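Transcriptional regulator, GntR family (Thermotoga maritima, PDB 3SXM) probably acts as a metal-binding, DNA-binding transcription factor of the FadR type, of which this chain is the metal-free C-terminal FCD domain. Local coordinates at residues Glu5-Ile8 / Arg9-Glu13; Asn72-Ile75 / Ile76-Tyr79. The protein carries 3 engineered substitutions. All coordinates share one frame; numbering follows the deposited sequence.

Contact 1 (Glu5-Ile8 / Arg9-Glu13)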
loop_
_atom_site.group_PDB
_atom_site.type_symbol
_atom_site.label_atom_id
_atom_site.label_comp_id
_atom_site.label_asym_id
_atom_site.label_seq_id
_atom_site.Cartn_x
_atom_site.Cartn_y
_atom_site.Cartn_z
ATOM N N GLU A 5 15.510 15.058 0.464
ATOM C CA GLU A 5 14.976 14.403 -0.700
ATOM C C GLU A 5 14.411 13.032 -0.390
ATOM O O GLU A 5 13.355 12.685 -0.873
ATOM C CB GLU A 5 16.079 14.280 -1.748
ATOM C CG GLU A 5 15.606 13.554 -2.962
ATOM C CD GLU A 5 16.536 13.683 -4.136
ATOM O OE1 GLU A 5 17.469 14.513 -4.073
ATOM O OE2 GLU A 5 16.330 12.923 -5.108
ATOM N N LYS A 6 15.139 12.278 0.426
ATOM C CA LYS A 6 14.692 10.944 0.780
ATOM C C LYS A 6 13.354 11.002 1.504
ATOM O O LYS A 6 12.430 10.210 1.257
ATOM C CB LYS A 6 15.755 10.202 1.589
ATOM C CG LYS A 6 15.305 8.780 1.932
ATOM C CD LYS A 6 16.432 7.800 2.211
ATOM C CE LYS A 6 15.860 6.364 2.454
ATOM N NZ LYS A 6 14.693 5.958 1.515
ATOM N N PHE A 7 13.213 11.949 2.407
ATOM C CA PHE A 7 11.967 12.137 3.166
ATOM C C PHE A 7 10.809 12.391 2.216
ATOM O O PHE A 7 9.725 11.843 2.352
ATOM C CB PHE A 7 12.162 13.274 4.162
ATOM C CG PHE A 7 10.953 13.623 4.939
ATOM C CD1 PHE A 7 10.686 12.995 6.129
ATOM C CD2 PHE A 7 10.153 14.670 4.564
ATOM C CE1 PHE A 7 9.614 13.339 6.900
ATOM C CE2 PHE A 7 9.029 15.018 5.344
ATOM C CZ PHE A 7 8.768 14.329 6.530
ATOM N N ILE A 8 11.039 13.212 1.207
ATOM C CA ILE A 8 10.024 13.598 0.256
ATOM C C ILE A 8 9.652 12.426 -0.615
ATOM O O ILE A 8 8.481 12.106 -0.761
ATOM C CB ILE A 8 10.543 14.809 -0.581
ATOM C CG1 ILE A 8 10.617 16.045 0.296
ATOM C CG2 ILE A 8 9.610 15.050 -1.815
ATOM C CD1 ILE A 8 11.593 17.122 -0.234
ATOM N N ARG A 9 10.635 11.727 -1.157
ATOM C CA ARG A 9 10.410 10.594 -2.043
ATOM C C ARG A 9 9.691 9.474 -1.304
ATOM O O ARG A 9 8.786 8.812 -1.874
ATOM C CB ARG A 9 11.720 10.106 -2.634
ATOM C CG ARG A 9 12.358 11.088 -3.651
ATOM C CD ARG A 9 13.380 10.334 -4.505
ATOM N NE ARG A 9 14.148 11.200 -5.401
ATOM C CZ ARG A 9 13.727 11.691 -6.560
ATOM N NH1 ARG A 9 12.502 11.455 -7.001
ATOM N NH2 ARG A 9 14.555 12.454 -7.266
ATOM N N GLU A 10 10.045 9.282 -0.047
ATOM C CA GLU A 10 9.415 8.222 0.749
ATOM C C GLU A 10 7.956 8.536 0.920
ATOM O O GLU A 10 7.111 7.628 0.925
ATOM C CB GLU A 10 10.043 8.026 2.127
ATOM C CG GLU A 10 11.365 7.322 2.135
ATOM C CD GLU A 10 11.954 7.196 3.529
ATOM O OE1 GLU A 10 11.409 7.837 4.454
ATOM O OE2 GLU A 10 12.976 6.514 3.673
ATOM N N THR A 11 7.636 9.791 1.129
ATOM C CA THR A 11 6.256 10.236 1.341
ATOM C C THR A 11 5.419 9.985 0.091
ATOM O O THR A 11 4.333 9.408 0.162
ATOM C CB THR A 11 6.242 11.763 1.726
ATOM O OG1 THR A 11 7.046 12.001 2.872
ATOM C CG2 THR A 11 4.847 12.169 2.065
ATOM N N ILE A 12 5.896 10.421 -1.051
ATOM C CA ILE A 12 5.191 10.245 -2.297
ATOM C C ILE A 12 5.026 8.754 -2.615
ATOM O O ILE A 12 3.952 8.330 -3.029
ATOM C CB ILE A 12 5.901 10.972 -3.407
ATOM C CG1 ILE A 12 5.879 12.504 -3.160
ATOM C CG2 ILE A 12 5.286 10.594 -4.746
ATOM C CD1 ILE A 12 4.517 13.148 -3.241
ATOM N N GLU A 13 6.071 7.945 -2.414
ATOM C CA GLU A 13 5.983 6.512 -2.729
ATOM C C GLU A 13 4.920 5.883 -1.821
ATOM O O GLU A 13 4.164 5.022 -2.292
ATOM C CB GLU A 13 7.306 5.820 -2.537
ATOM C CG GLU A 13 7.232 4.314 -2.785
ATOM C CD GLU A 13 8.574 3.611 -2.757
ATOM O OE1 GLU A 13 9.411 3.900 -1.857
ATOM O OE2 GLU A 13 8.838 2.787 -3.666
#
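Side chains four residues apart pair along the first turns of helix 5-25, the opening helix of this all-helical FCD domain, in two i to i+4 salt bridges, Glu5 with Arg9 and Lys6 with Glu10. Glu5 and Arg9 run side by side in the same direction. The guanidinium takes Glu5 OE2 at its edge: Arg9 NE lies 2.8 Å from Glu5 OE2 on the anti lone pair of that oxygen, and Arg9 NH2 bonds to the same atom. The fit is skewed, with carboxylate and guanidinium planes 55° apart. Were Glu5 an alanine, both Arg9 NE and Arg9 NH2 would lose their carboxylate acceptor, and the guanidinium is likely to turn more freely; Glu130 of helix 115-135 offers it a long, weak ion pair. Lys6 instead bends at its last torsion (chi4 40°), which brings Lys6 NZ to 2.8 Å from Glu10 OE2. That carboxylate also serves the dimer, since Glu10 OE2 accepts from Glu73 N of the second subunit, while Glu10 OE1 pairs with Arg85 of its own chain. On the neighbouring face Ile8 packs against Thr133 and Ile134 of helix 115-135. One turn on, the hydroxyl of Thr11 stands over one face of the Phe7 ring and folds back on the backbone: Thr11 OG1 donates to Phe7 O at 2.7 Å, from the face of the carbonyl plane opposite to Thr11 N.

Contact 2 (Asn72-Ile75 / Ile76-Tyr79)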
loop_
_atom_site.group_PDB
_atom_site.type_symbol
_atom_site.label_atom_id
_atom_site.label_comp_id
_atom_site.label_asym_id
_atom_site.label_seq_id
_atom_site.Cartn_x
_atom_site.Cartn_y
_atom_site.Cartn_z
ATOM N N ASN A 72 -11.743 0.296 4.937
ATOM C CA ASN A 72 -10.782 -0.432 5.737
ATOM C C ASN A 72 -10.273 0.538 6.799
ATOM O O ASN A 72 -9.485 1.428 6.482
ATOM C CB ASN A 72 -9.654 -0.968 4.859
ATOM C CG ASN A 72 -8.628 -1.773 5.624
ATOM O OD1 ASN A 72 -8.269 -1.431 6.761
ATOM N ND2 ASN A 72 -8.179 -2.868 5.049
ATOM N N GLU A 73 -10.747 0.360 8.040
ATOM C CA GLU A 73 -10.403 1.312 9.074
ATOM C C GLU A 73 -8.899 1.340 9.369
ATOM O O GLU A 73 -8.356 2.356 9.792
ATOM C CB GLU A 73 -11.233 1.142 10.341
ATOM C CG GLU A 73 -12.756 1.332 10.136
ATOM C CD GLU A 73 -13.135 2.747 9.653
ATOM O OE1 GLU A 73 -12.397 3.724 9.916
ATOM O OE2 GLU A 73 -14.192 2.890 8.985
ATOM N N LEU A 74 -8.208 0.232 9.184
ATOM C CA LEU A 74 -6.764 0.229 9.354
ATOM C C LEU A 74 -6.054 1.054 8.319
ATOM O O LEU A 74 -5.214 1.872 8.688
ATOM C CB LEU A 74 -6.211 -1.233 9.449
ATOM C CG LEU A 74 -4.703 -1.363 9.627
ATOM C CD1 LEU A 74 -4.273 -0.620 10.871
ATOM C CD2 LEU A 74 -4.241 -2.822 9.709
ATOM N N ILE A 75 -6.410 0.902 7.060
ATOM C CA ILE A 75 -5.828 1.718 5.977
ATOM C C ILE A 75 -6.138 3.176 6.212
ATOM O O ILE A 75 -5.240 4.024 6.112
ATOM C CB ILE A 75 -6.274 1.237 4.592
ATOM C CG1 ILE A 75 -5.725 -0.148 4.331
ATOM C CG2 ILE A 75 -5.764 2.211 3.539
ATOM C CD1 ILE A 75 -6.196 -0.784 3.005
ATOM N N ILE A 76 -7.376 3.482 6.554
ATOM C CA ILE A 76 -7.827 4.848 6.861
ATOM C C ILE A 76 -6.995 5.414 7.988
ATOM O O ILE A 76 -6.531 6.564 7.911
ATOM C CB ILE A 76 -9.322 4.899 7.143
ATOM C CG1 ILE A 76 -10.126 4.543 5.870
ATOM C CG2 ILE A 76 -9.749 6.254 7.675
ATOM C CD1 ILE A 76 -11.575 4.176 6.105
ATOM N N SER A 77 -6.782 4.638 9.049
ATOM C CA SER A 77 -6.057 5.119 10.209
ATOM C C SER A 77 -4.582 5.320 9.883
ATOM O O SER A 77 -3.972 6.291 10.390
ATOM C CB SER A 77 -6.247 4.152 11.405
ATOM O OG SER A 77 -5.476 2.992 11.305
ATOM N N LEU A 78 -3.991 4.500 9.025
ATOM C CA LEU A 78 -2.575 4.668 8.666
ATOM C C LEU A 78 -2.424 5.917 7.830
ATOM O O LEU A 78 -1.454 6.675 8.004
ATOM C CB LEU A 78 -2.058 3.431 7.899
ATOM C CG LEU A 78 -1.989 2.152 8.738
ATOM C CD1 LEU A 78 -1.636 1.030 7.823
ATOM C CD2 LEU A 78 -0.951 2.261 9.824
ATOM N N TYR A 79 -3.389 6.186 6.971
ATOM C CA TYR A 79 -3.303 7.394 6.108
ATOM C C TYR A 79 -3.459 8.624 6.997
ATOM O O TYR A 79 -2.741 9.654 6.818
ATOM C CB TYR A 79 -4.359 7.379 5.027
ATOM C CG TYR A 79 -4.118 8.351 3.895
ATOM C CD1 TYR A 79 -3.227 8.061 2.894
ATOM C CD2 TYR A 79 -4.828 9.518 3.844
ATOM C CE1 TYR A 79 -3.039 8.946 1.805
ATOM C CE2 TYR A 79 -4.623 10.424 2.777
ATOM C CZ TYR A 79 -3.743 10.121 1.810
ATOM O OH TYR A 79 -3.569 11.030 0.776
#
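An N-cap opens helix 73-90 of the FCD domain, with Asn72 as the capping residue and the first two turns built on it. Asn72 uses both of its oxygens. The side-chain Asn72 OD1 accepts from Ile75 N at 3.0 Å, the amide hydrogen coming from above the carbonyl plane, 58° out of it; the backbone Asn72 O takes Ile76 N at 2.9 Å in a nearly straight bond. With its CG anti to the backbone N (chi1 -178°), the Asn72 side chain can fold over the helix start while its other branch serves the dimer: Asn72 ND2 donates to Glu13 OE1 and Glu10 O of the second subunit.

Ile76 lies alongside Glu73, both pointing the same way, and its outer methyl does the touching, with Ile76 CD1 3.9 Å from Glu73 OE1. The inner part of the Ile76 branch rests on the cap, Ile76 CG1 being 3.2 Å from Asn72 O. One turn apart on the same side of the helix, Leu74 and Leu78 make an apolar pair in which a branch methyl of one meets the branch point of the other, Leu74 CD1 to Leu78 CG at 4.2 Å. Leu78 also packs on Ile82 of the second subunit, and Leu74 on Thr14 of that subunit. Tyr79 leads its ring away from the first turn, against His63 and Ile67 of helix 51-68, and its hydroxyl bonds to Glu19; His63 is a zinc ligand in another structure of this protein, although no metal is bound here. Ser77 keeps its hydroxyl between its own backbone N and carbonyl carbon (chi1 77°), which turns it back on the preceding turn. Leu74 O thereby accepts twice, from Leu78 N and from Ser77 OG, the latter at 2.9 Å.

Overall arrangement
From the N terminus, contact 1 comes first, at the start of helix 5-25, and contact 2 follows much later, at the start of helix 73-90. Each lies within one continuous run of residues and closes no long loop, so the two are in series, neither nested nor crossed. Within one chain their centres are 20 Å apart and their nearest atoms about 8 Å, without touching. The link runs through the dimer instead: Glu10 and Glu13 of one subunit meet Asn72 and Glu73 of the other, joining the two helix beginnings across the interface. Contact 1 also leans on helix 115-135, and contact 2 on helices 5-25 and 51-68.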